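Local coordinates for secretion protein Snm4 (Mycobacterium xenopi, PDB 7B7J) that forms the ubiquitin-like cytosolic domain of EccD5, a component of the mycobacterial ESX-5 type VII secretion pore complex, which probably exports proteins, at residues Val23-Ala28 / Asp98-Lys103; Asp37-Ile42 / Ser88-Glu93; Gly71-Cys76 / Leu102-Asp107. All coordinates share one frame; numbering follows the deposited sequence.

How the contacts relate
From the N terminus the chain runs through strand 20-27, turns back along strand 30-37, enters helix 42-60, and later forms strands 70-76 and 99-107. Contact 1 closes the longest loop, bringing strand 99-107 parallel to strand 20-27 in the middle of the sheet. Contact 2 is nested inside that loop and ties the turn before the helix to the turn before the last strand. Contact 3 pairs strand 70-76 with the far half of strand 99-107 and crosses contact 2, because their segments alternate. Contacts 1 and 3 share Leu102 and Lys103; Leu100 reaches both Leu89 of contact 2 and Leu75 of contact 3.

Contact 1: Val23-Ala28 / Asp98-Lys103; sequences VAIMAA and DRLWLK
A parallel pairing of strands 23-27 and 99-103 joins the first and last strands of the ubiquitin-like sheet at its centre. Their axes approach to 4.7 Å, with N-to-C directions 31° apart. Four backbone hydrogen bonds support the assignment: Ala24 N to Asp98 O (2.9 Å), Leu100 N to Ala24 O, Met26 N to Leu100 O (2.8 Å) and Leu102 N to Met26 O. Ala24 and Met26 thus each use both N and O toward the last strand.

On the face bearing Ala24, Arg99, Met26 and Trp101, the methionine provides most of the side-chain contact. It lies alongside the indole and points the same way. Its CB stands over the five-membered ring of Trp101 in a CH-pi contact, 3.7 Å from the centroid and 14° off the ring normal, while Met26 CG lies 3.6 Å from Trp101 CE2. The sulfur stands farther off above the same ring, a Met-aromatic contact. The bend at chi2 (-69°) brings Met26 SD beside Arg99, 3.8 Å from Arg99 CD, at the edge of its guanidinium and near its plane. Arg99 NH2 is held beyond the pair by Gln31 of strand 30-37. Ile25, Leu100 and Leu102 pack on the other face; Ile25 CD1 meets Leu100 CB at 4.1 Å, and Ile25 also packs on Leu49 of helix 42-60.

A water donates to Met26 O, 2.9 Å away, and to Leu102 O. The chemistry implies an apolar seam beneath the helix and, on the reverse face, a mixed surface where aliphatic, sulfur and aromatic groups cover one another beside a charged guanidinium.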
loop_
_atom_site.group_PDB
_atom_site.type_symbol
_atom_site.label_atom_id
_atom_site.label_comp_id
_atom_site.label_asym_id
_atom_site.label_seq_id
_atom_site.Cartn_x
_atom_site.Cartn_y
_atom_site.Cartn_z
ATOM N N VAL A 23 -4.019 -3.598 -8.513
ATOM C CA VAL A 23 -3.321 -4.255 -7.426
ATOM C C VAL A 23 -4.335 -4.579 -6.372
ATOM O O VAL A 23 -5.179 -3.772 -6.155
ATOM C CB VAL A 23 -2.162 -3.417 -7.005
ATOM C CG1 VAL A 23 -1.221 -2.907 -8.066
ATOM C CG2 VAL A 23 -2.460 -2.196 -6.304
ATOM N N ALA A 24 -4.044 -5.606 -5.644
ATOM C CA ALA A 24 -4.788 -5.956 -4.438
ATOM C C ALA A 24 -3.990 -5.482 -3.188
ATOM O O ALA A 24 -2.798 -5.837 -3.148
ATOM C CB ALA A 24 -4.945 -7.372 -4.468
ATOM N N ILE A 25 -4.572 -4.601 -2.401
ATOM C CA ILE A 25 -3.976 -4.098 -1.148
ATOM C C ILE A 25 -4.561 -4.805 0.082
ATOM O O ILE A 25 -5.833 -4.836 0.174
ATOM C CB ILE A 25 -4.052 -2.547 -1.048
ATOM C CG1 ILE A 25 -3.533 -1.938 -2.333
ATOM C CG2 ILE A 25 -3.340 -2.093 0.166
ATOM C CD1 ILE A 25 -2.068 -2.069 -2.543
ATOM N N MET A 26 -3.700 -5.445 0.879
ATOM C CA MET A 26 -4.245 -6.050 2.099
ATOM C C MET A 26 -4.037 -5.005 3.200
ATOM O O MET A 26 -2.838 -4.634 3.474
ATOM C CB MET A 26 -3.590 -7.368 2.381
ATOM C CG MET A 26 -3.596 -8.300 1.291
ATOM S SD MET A 26 -5.322 -8.871 0.988
ATOM C CE MET A 26 -5.887 -9.568 2.488
ATOM N N ALA A 27 -5.079 -4.756 4.030
ATOM C CA ALA A 27 -4.932 -3.856 5.200
ATOM C C ALA A 27 -5.839 -4.395 6.236
ATOM O O ALA A 27 -7.037 -4.614 5.921
ATOM C CB ALA A 27 -5.424 -2.449 4.841
ATOM N N ALA A 28 -5.468 -4.569 7.476
ATOM C CA ALA A 28 -6.395 -5.052 8.489
ATOM C C ALA A 28 -7.189 -6.286 8.040
ATOM O O ALA A 28 -8.376 -6.339 8.396
ATOM C CB ALA A 28 -7.388 -3.960 8.939
ATOM N N ASP A 98 -1.214 -8.513 -8.841
ATOM C CA ASP A 98 -0.267 -8.598 -7.697
ATOM C C ASP A 98 -0.970 -8.121 -6.460
ATOM O O ASP A 98 -1.756 -7.163 -6.434
ATOM C CB ASP A 98 1.104 -8.098 -8.035
ATOM C CG ASP A 98 1.949 -8.971 -8.994
ATOM O OD1 ASP A 98 1.542 -10.068 -9.331
ATOM O OD2 ASP A 98 2.928 -8.498 -9.433
ATOM N N ARG A 99 -0.483 -8.648 -5.262
ATOM C CA ARG A 99 -1.040 -8.322 -3.997
ATOM C C ARG A 99 0.144 -7.788 -3.094
ATOM O O ARG A 99 1.258 -8.397 -3.083
ATOM C CB ARG A 99 -1.624 -9.556 -3.291
ATOM C CG ARG A 99 -2.314 -9.315 -2.016
ATOM C CD ARG A 99 -3.022 -10.558 -1.584
ATOM N NE ARG A 99 -4.265 -10.815 -2.442
ATOM C CZ ARG A 99 -4.348 -11.612 -3.462
ATOM N NH1 ARG A 99 -3.454 -12.563 -3.575
ATOM N NH2 ARG A 99 -5.431 -11.535 -4.223
ATOM N N LEU A 100 -0.165 -6.707 -2.389
ATOM C CA LEU A 100 0.778 -5.971 -1.482
ATOM C C LEU A 100 0.130 -5.770 -0.121
ATOM O O LEU A 100 -1.073 -5.614 -0.060
ATOM C CB LEU A 100 1.105 -4.618 -2.102
ATOM C CG LEU A 100 1.761 -4.562 -3.460
ATOM C CD1 LEU A 100 1.920 -3.092 -3.858
ATOM C CD2 LEU A 100 3.055 -5.386 -3.410
ATOM N N TRP A 101 0.894 -5.806 0.952
ATOM C CA TRP A 101 0.443 -5.583 2.302
ATOM C C TRP A 101 0.914 -4.195 2.760
ATOM O O TRP A 101 2.005 -3.863 2.668
ATOM C CB TRP A 101 0.944 -6.685 3.206
ATOM C CG TRP A 101 0.157 -7.989 3.113
ATOM C CD1 TRP A 101 -0.604 -8.510 4.120
ATOM C CD2 TRP A 101 0.221 -9.030 2.083
ATOM N NE1 TRP A 101 -1.158 -9.710 3.778
ATOM C CE2 TRP A 101 -0.675 -10.083 2.521
ATOM C CE3 TRP A 101 0.956 -9.133 0.861
ATOM C CZ2 TRP A 101 -0.840 -11.276 1.751
ATOM C CZ3 TRP A 101 0.725 -10.263 0.086
ATOM C CH2 TRP A 101 -0.117 -11.258 0.551
ATOM N N LEU A 102 -0.045 -3.418 3.189
ATOM C CA LEU A 102 0.294 -2.076 3.697
ATOM C C LEU A 102 0.608 -2.224 5.152
ATOM O O LEU A 102 -0.285 -2.680 5.962
ATOM C CB LEU A 102 -0.907 -1.179 3.404
ATOM C CG LEU A 102 -0.748 0.279 3.855
ATOM C CD1 LEU A 102 0.435 1.001 3.207
ATOM C CD2 LEU A 102 -2.097 0.966 3.515
ATOM N N LYS A 103 1.841 -1.903 5.619
ATOM C CA LYS A 103 2.267 -2.294 6.933
ATOM C C LYS A 103 2.988 -1.040 7.534
ATOM O O LYS A 103 3.604 -0.307 6.832
ATOM C CB LYS A 103 3.315 -3.443 6.828
ATOM C CG LYS A 103 2.782 -4.786 6.403
ATOM C CD LYS A 103 3.639 -5.914 6.437
ATOM C CE LYS A 103 3.587 -6.565 7.812
ATOM N NZ LYS A 103 4.850 -7.309 8.082
HETATM O O HOH W 1 -1.606 -5.582 5.971
#

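Contact 2: Asp37-Ile42 / Ser88-Glu93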
loop_
_atom_site.group_PDB
_atom_site.type_symbol
_atom_site.label_atom_id
_atom_site.label_comp_id
_atom_site.label_asym_id
_atom_site.label_seq_id
_atom_site.Cartn_x
_atom_site.Cartn_y
_atom_site.Cartn_z
ATOM N N ASP A 37 -1.270 4.399 -10.659
ATOM C CA ASP A 37 -0.270 4.765 -11.700
ATOM C C ASP A 37 0.883 3.735 -11.613
ATOM O O ASP A 37 1.545 3.670 -10.596
ATOM C CB ASP A 37 0.217 6.184 -11.467
ATOM C CG ASP A 37 1.173 6.849 -12.464
ATOM O OD1 ASP A 37 2.061 6.264 -12.923
ATOM O OD2 ASP A 37 1.063 8.029 -12.514
ATOM N N ALA A 38 1.218 3.147 -12.751
ATOM C CA ALA A 38 2.304 2.103 -12.944
ATOM C C ALA A 38 3.704 2.737 -12.967
ATOM O O ALA A 38 4.653 1.896 -12.924
ATOM C CB ALA A 38 2.041 1.369 -14.288
ATOM N N HIS A 39 3.797 4.052 -13.092
ATOM C CA HIS A 39 5.103 4.746 -13.329
ATOM C C HIS A 39 5.488 5.671 -12.160
ATOM O O HIS A 39 6.599 6.178 -12.130
ATOM C CB HIS A 39 5.205 5.469 -14.671
ATOM C CG HIS A 39 5.232 4.403 -15.783
ATOM N ND1 HIS A 39 6.191 3.334 -15.756
ATOM C CD2 HIS A 39 4.415 4.145 -16.874
ATOM C CE1 HIS A 39 5.851 2.423 -16.684
ATOM N NE2 HIS A 39 4.783 2.907 -17.373
ATOM N N ALA A 40 4.571 5.972 -11.236
ATOM C CA ALA A 40 4.986 6.911 -10.171
ATOM C C ALA A 40 5.859 6.196 -9.168
ATOM O O ALA A 40 5.559 5.047 -8.836
ATOM C CB ALA A 40 3.737 7.398 -9.503
ATOM N N PRO A 41 6.789 6.907 -8.494
ATOM C CA PRO A 41 7.467 6.288 -7.362
ATOM C C PRO A 41 6.498 5.918 -6.276
ATOM O O PRO A 41 5.577 6.733 -5.956
ATOM C CB PRO A 41 8.541 7.307 -7.075
ATOM C CG PRO A 41 8.271 8.580 -7.738
ATOM C CD PRO A 41 7.229 8.271 -8.780
ATOM N N ILE A 42 6.767 4.826 -5.616
ATOM C CA ILE A 42 5.956 4.427 -4.435
ATOM C C ILE A 42 5.809 5.540 -3.410
ATOM O O ILE A 42 4.726 5.587 -2.832
ATOM C CB ILE A 42 6.514 3.076 -3.815
ATOM C CG1 ILE A 42 6.506 1.915 -4.824
ATOM C CG2 ILE A 42 5.964 2.715 -2.433
ATOM C CD1 ILE A 42 5.261 1.622 -5.562
ATOM N N SER A 88 9.111 2.834 -9.218
ATOM C CA SER A 88 7.721 2.519 -9.625
ATOM C C SER A 88 7.315 1.062 -9.279
ATOM O O SER A 88 8.162 0.174 -9.189
ATOM C CB SER A 88 7.330 2.983 -11.050
ATOM O OG SER A 88 8.014 2.068 -11.927
ATOM N N LEU A 89 5.975 0.842 -9.377
ATOM C CA LEU A 89 5.467 -0.526 -9.437
ATOM C C LEU A 89 6.136 -1.286 -10.593
ATOM O O LEU A 89 6.571 -2.435 -10.419
ATOM C CB LEU A 89 3.976 -0.497 -9.620
ATOM C CG LEU A 89 3.204 0.039 -8.429
ATOM C CD1 LEU A 89 1.717 0.401 -8.775
ATOM C CD2 LEU A 89 3.269 -0.857 -7.194
ATOM N N THR A 90 6.057 -0.700 -11.790
ATOM C CA THR A 90 6.619 -1.411 -12.983
ATOM C C THR A 90 8.087 -1.772 -12.733
ATOM O O THR A 90 8.491 -2.936 -13.094
ATOM C CB THR A 90 6.434 -0.566 -14.250
ATOM O OG1 THR A 90 5.017 -0.399 -14.296
ATOM C CG2 THR A 90 7.052 -1.082 -15.526
ATOM N N GLU A 91 8.850 -0.818 -12.278
ATOM C CA GLU A 91 10.319 -1.081 -12.099
ATOM C C GLU A 91 10.546 -2.160 -11.095
ATOM O O GLU A 91 11.644 -2.803 -11.187
ATOM C CB GLU A 91 10.929 0.195 -11.615
ATOM C CG GLU A 91 11.160 1.231 -12.725
ATOM C CD GLU A 91 11.627 2.610 -12.234
ATOM O OE1 GLU A 91 11.178 3.128 -11.202
ATOM O OE2 GLU A 91 12.346 3.297 -12.952
ATOM N N GLN A 92 9.634 -2.452 -10.165
ATOM C CA GLN A 92 9.777 -3.420 -9.089
ATOM C C GLN A 92 9.050 -4.685 -9.501
ATOM O O GLN A 92 8.763 -5.496 -8.602
ATOM C CB GLN A 92 9.349 -2.820 -7.735
ATOM C CG GLN A 92 10.256 -1.667 -7.454
ATOM C CD GLN A 92 9.931 -1.122 -6.112
ATOM O OE1 GLN A 92 10.517 -1.629 -5.114
ATOM N NE2 GLN A 92 9.209 -0.031 -6.044
ATOM N N GLU A 93 8.529 -4.784 -10.680
ATOM C CA GLU A 93 7.834 -5.985 -11.238
ATOM C C GLU A 93 6.605 -6.277 -10.447
ATOM O O GLU A 93 6.202 -7.429 -10.218
ATOM C CB GLU A 93 8.742 -7.180 -11.169
ATOM C CG GLU A 93 9.946 -7.099 -12.025
ATOM C CD GLU A 93 10.768 -8.393 -11.961
ATOM O OE1 GLU A 93 10.848 -9.078 -12.958
ATOM O OE2 GLU A 93 11.258 -8.799 -10.858
HETATM O O HOH W 2 4.113 3.007 -9.787
HETATM O O HOH W 3 8.246 2.984 -14.273
#
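Thr90 meets Ala38 and His39 where the turn after strand 30-37 packs against the turn that leads toward strand 99-107. Thr90 CB lies 3.3 Å from Ala38 O and 3.9 Å from His39 CE1. From there the side chain divides. With chi1 at -59°, OG1 stands beside its own backbone N, and both donate to Ala38 O: Thr90 OG1 at 2.7 Å and Thr90 N at 3.2 Å. The two donors reach the carbonyl from opposite faces of its plane, the hydroxyl tilted 33° from it and the amide 19°, so one oxygen is gripped by two bonds from a single residue. OG1 also touches the Ala38 methyl, while the other branch, CG2, ends against His39 CE1.

Ser88 fits closely beside this grip, its CB 3.4 Å from the carbonyl carbon of His39. A water bridges Ser88 OG and His39 ND1, lying in the plane of the imidazole at its edge. A second water donates to Asp37 O and Ala40 O and accepts from Leu89 N, linking three backbone polar groups. Deeper in, Leu89 CD2 packs 3.6 Å from Ile42 CD1, the two side chains crossing at about a right angle. Ile42 CG1 also meets Gln92 NE2, which donates weakly to Ser88 O, whereas Gln92 OE1 is bonded to the backbone N of Arg84.

Asp37 OD1 accepts from His39 N at 2.8 Å, met nearly along its C-O axis, which defines an Asx turn. Ser88 OG accepts from Glu91 N at 3.0 Å, an ST motif ahead of residues 89-91, whose backbone angles are helical. Ser88 N donates in return to the anti lone pair of Glu91 OE1, and the reciprocal pair resembles a capping box although no regular helix follows.

Contact 3: Gly71-Cys76 / Leu102-Asp107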
loop_
_atom_site.group_PDB
_atom_site.type_symbol
_atom_site.label_atom_id
_atom_site.label_comp_id
_atom_site.label_asym_id
_atom_site.label_seq_id
_atom_site.Cartn_x
_atom_site.Cartn_y
_atom_site.Cartn_z
ATOM N N GLY A 71 7.525 5.971 13.036
ATOM C CA GLY A 71 7.915 4.897 12.080
ATOM C C GLY A 71 7.307 5.147 10.689
ATOM O O GLY A 71 7.046 6.316 10.352
ATOM N N ARG A 72 7.242 4.139 9.835
ATOM C CA ARG A 72 7.156 4.364 8.397
ATOM C C ARG A 72 6.138 3.402 7.845
ATOM O O ARG A 72 6.202 2.214 8.199
ATOM C CB ARG A 72 8.500 4.188 7.701
ATOM C CG ARG A 72 9.592 5.147 8.238
ATOM C CD ARG A 72 11.003 5.129 7.621
ATOM N NE ARG A 72 11.534 4.112 8.451
ATOM C CZ ARG A 72 11.405 2.828 8.217
ATOM N NH1 ARG A 72 10.909 2.373 7.064
ATOM N NH2 ARG A 72 11.794 2.012 9.180
ATOM N N TRP A 73 5.249 3.875 7.012
ATOM C CA TRP A 73 4.269 3.028 6.303
ATOM C C TRP A 73 4.957 2.521 5.049
ATOM O O TRP A 73 5.736 3.307 4.489
ATOM C CB TRP A 73 3.025 3.835 5.923
ATOM C CG TRP A 73 1.989 3.964 7.024
ATOM C CD1 TRP A 73 1.757 5.058 7.783
ATOM C CD2 TRP A 73 1.186 2.884 7.585
ATOM N NE1 TRP A 73 0.812 4.796 8.732
ATOM C CE2 TRP A 73 0.496 3.508 8.705
ATOM C CE3 TRP A 73 0.876 1.586 7.221
ATOM C CZ2 TRP A 73 -0.398 2.814 9.489
ATOM C CZ3 TRP A 73 -0.002 0.865 8.044
ATOM C CH2 TRP A 73 -0.508 1.473 9.241
ATOM N N MET A 74 4.790 1.236 4.738
ATOM C CA MET A 74 5.442 0.610 3.574
ATOM C C MET A 74 4.486 -0.372 2.884
ATOM O O MET A 74 3.557 -0.849 3.534
ATOM C CB MET A 74 6.779 0.059 4.060
ATOM C CG MET A 74 6.528 -0.906 5.082
ATOM S SD MET A 74 8.136 -1.654 5.832
ATOM C CE MET A 74 8.943 -0.172 6.328
ATOM N N LEU A 75 4.671 -0.511 1.605
ATOM C CA LEU A 75 4.038 -1.583 0.843
ATOM C C LEU A 75 4.957 -2.795 0.750
ATOM O O LEU A 75 6.066 -2.602 0.257
ATOM C CB LEU A 75 3.583 -1.158 -0.538
ATOM C CG LEU A 75 2.442 -0.165 -0.450
ATOM C CD1 LEU A 75 2.480 0.459 -1.915
ATOM C CD2 LEU A 75 1.116 -0.853 -0.128
ATOM N N CYS A 76 4.486 -3.889 1.229
ATOM C CA CYS A 76 5.318 -5.126 1.405
ATOM C C CYS A 76 4.768 -6.325 0.537
ATOM O O CYS A 76 3.591 -6.526 0.365
ATOM C CB CYS A 76 5.399 -5.597 2.873
ATOM S SG CYS A 76 6.214 -4.344 3.871
ATOM N N LEU A 102 -0.045 -3.418 3.189
ATOM C CA LEU A 102 0.294 -2.076 3.697
ATOM C C LEU A 102 0.608 -2.224 5.152
ATOM O O LEU A 102 -0.285 -2.680 5.962
ATOM C CB LEU A 102 -0.907 -1.179 3.404
ATOM C CG LEU A 102 -0.748 0.279 3.855
ATOM C CD1 LEU A 102 0.435 1.001 3.207
ATOM C CD2 LEU A 102 -2.097 0.966 3.515
ATOM N N LYS A 103 1.841 -1.903 5.619
ATOM C CA LYS A 103 2.267 -2.294 6.933
ATOM C C LYS A 103 2.988 -1.040 7.534
ATOM O O LYS A 103 3.604 -0.307 6.832
ATOM C CB LYS A 103 3.315 -3.443 6.828
ATOM C CG LYS A 103 2.782 -4.786 6.403
ATOM C CD LYS A 103 3.639 -5.914 6.437
ATOM C CE LYS A 103 3.587 -6.565 7.812
ATOM N NZ LYS A 103 4.850 -7.309 8.082
ATOM N N PHE A 104 2.974 -0.931 8.820
ATOM C CA PHE A 104 3.614 0.168 9.577
ATOM C C PHE A 104 4.791 -0.417 10.307
ATOM O O PHE A 104 4.664 -1.342 11.028
ATOM C CB PHE A 104 2.666 0.860 10.548
ATOM C CG PHE A 104 3.199 2.081 11.251
ATOM C CD1 PHE A 104 3.512 3.262 10.591
ATOM C CD2 PHE A 104 3.604 2.009 12.561
ATOM C CE1 PHE A 104 4.069 4.378 11.171
ATOM C CE2 PHE A 104 4.170 3.122 13.180
ATOM C CZ PHE A 104 4.438 4.313 12.489
ATOM N N LEU A 105 5.927 0.173 10.130
ATOM C CA LEU A 105 7.049 -0.276 10.924
ATOM C C LEU A 105 7.423 0.740 11.965
ATOM O O LEU A 105 7.754 1.897 11.592
ATOM C CB LEU A 105 8.172 -0.608 9.984
ATOM C CG LEU A 105 9.347 -1.139 10.837
ATOM C CD1 LEU A 105 8.979 -2.169 11.917
ATOM C CD2 LEU A 105 10.327 -1.786 9.905
ATOM N N GLU A 106 7.252 0.503 13.219
ATOM C CA GLU A 106 7.357 1.336 14.399
ATOM C C GLU A 106 8.873 1.585 14.537
ATOM O O GLU A 106 9.684 0.702 14.237
ATOM C CB GLU A 106 6.845 0.672 15.701
ATOM C CG GLU A 106 6.892 1.583 16.935
ATOM C CD GLU A 106 6.354 0.989 18.234
ATOM O OE1 GLU A 106 5.954 -0.211 18.190
ATOM O OE2 GLU A 106 6.206 1.713 19.218
ATOM N N ASP A 107 9.181 2.636 14.868
ATOM C CA ASP A 107 10.629 2.762 15.160
ATOM C C ASP A 107 10.803 2.667 16.672
ATOM O O ASP A 107 10.054 3.372 17.356
ATOM C CB ASP A 107 11.250 4.058 14.680
ATOM C CG ASP A 107 12.725 3.869 14.950
ATOM O OD1 ASP A 107 13.301 3.099 14.159
ATOM O OD2 ASP A 107 13.206 4.287 16.029
#
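An antiparallel pairing joins edge strand 70-76 to the last strand of the ubiquitin-like sheet. N-to-C directions differ by 159°, and backbone bonds in both directions link Arg72 with Leu105 and Met74 with Lys103; Leu105 N to Arg72 O is 2.8 Å. Between these hydrogen-bonded pairs lies the non-hydrogen-bonded pair Trp73 and Phe104, whose side chains share the face turned toward helix 42-60.

Phe104 CB sits over the six-membered ring of Trp73, 3.5 Å from its centroid. With CG anti to the backbone N (chi1 -174°), the phenyl extends over the five-membered ring and presents its edge to the indole face: an edge-to-face pair with planes at 53° and centroids 4.8 Å apart. Trp73 also packs on Ile46 and Leu50 of the helix.

On the opposite face of the sheet, which carries Arg72, Met74, Lys103 and Leu105, Met74 CE reaches Leu105 CB at 3.8 Å, and Lys103 CD lies against Cys76 SG. Gly71 lies close by the far end of the phenyl: its carbonyl carbon is 3.4 Å from Phe104 CE1, and Gly71 CA lies 3.0 Å from Leu105 O.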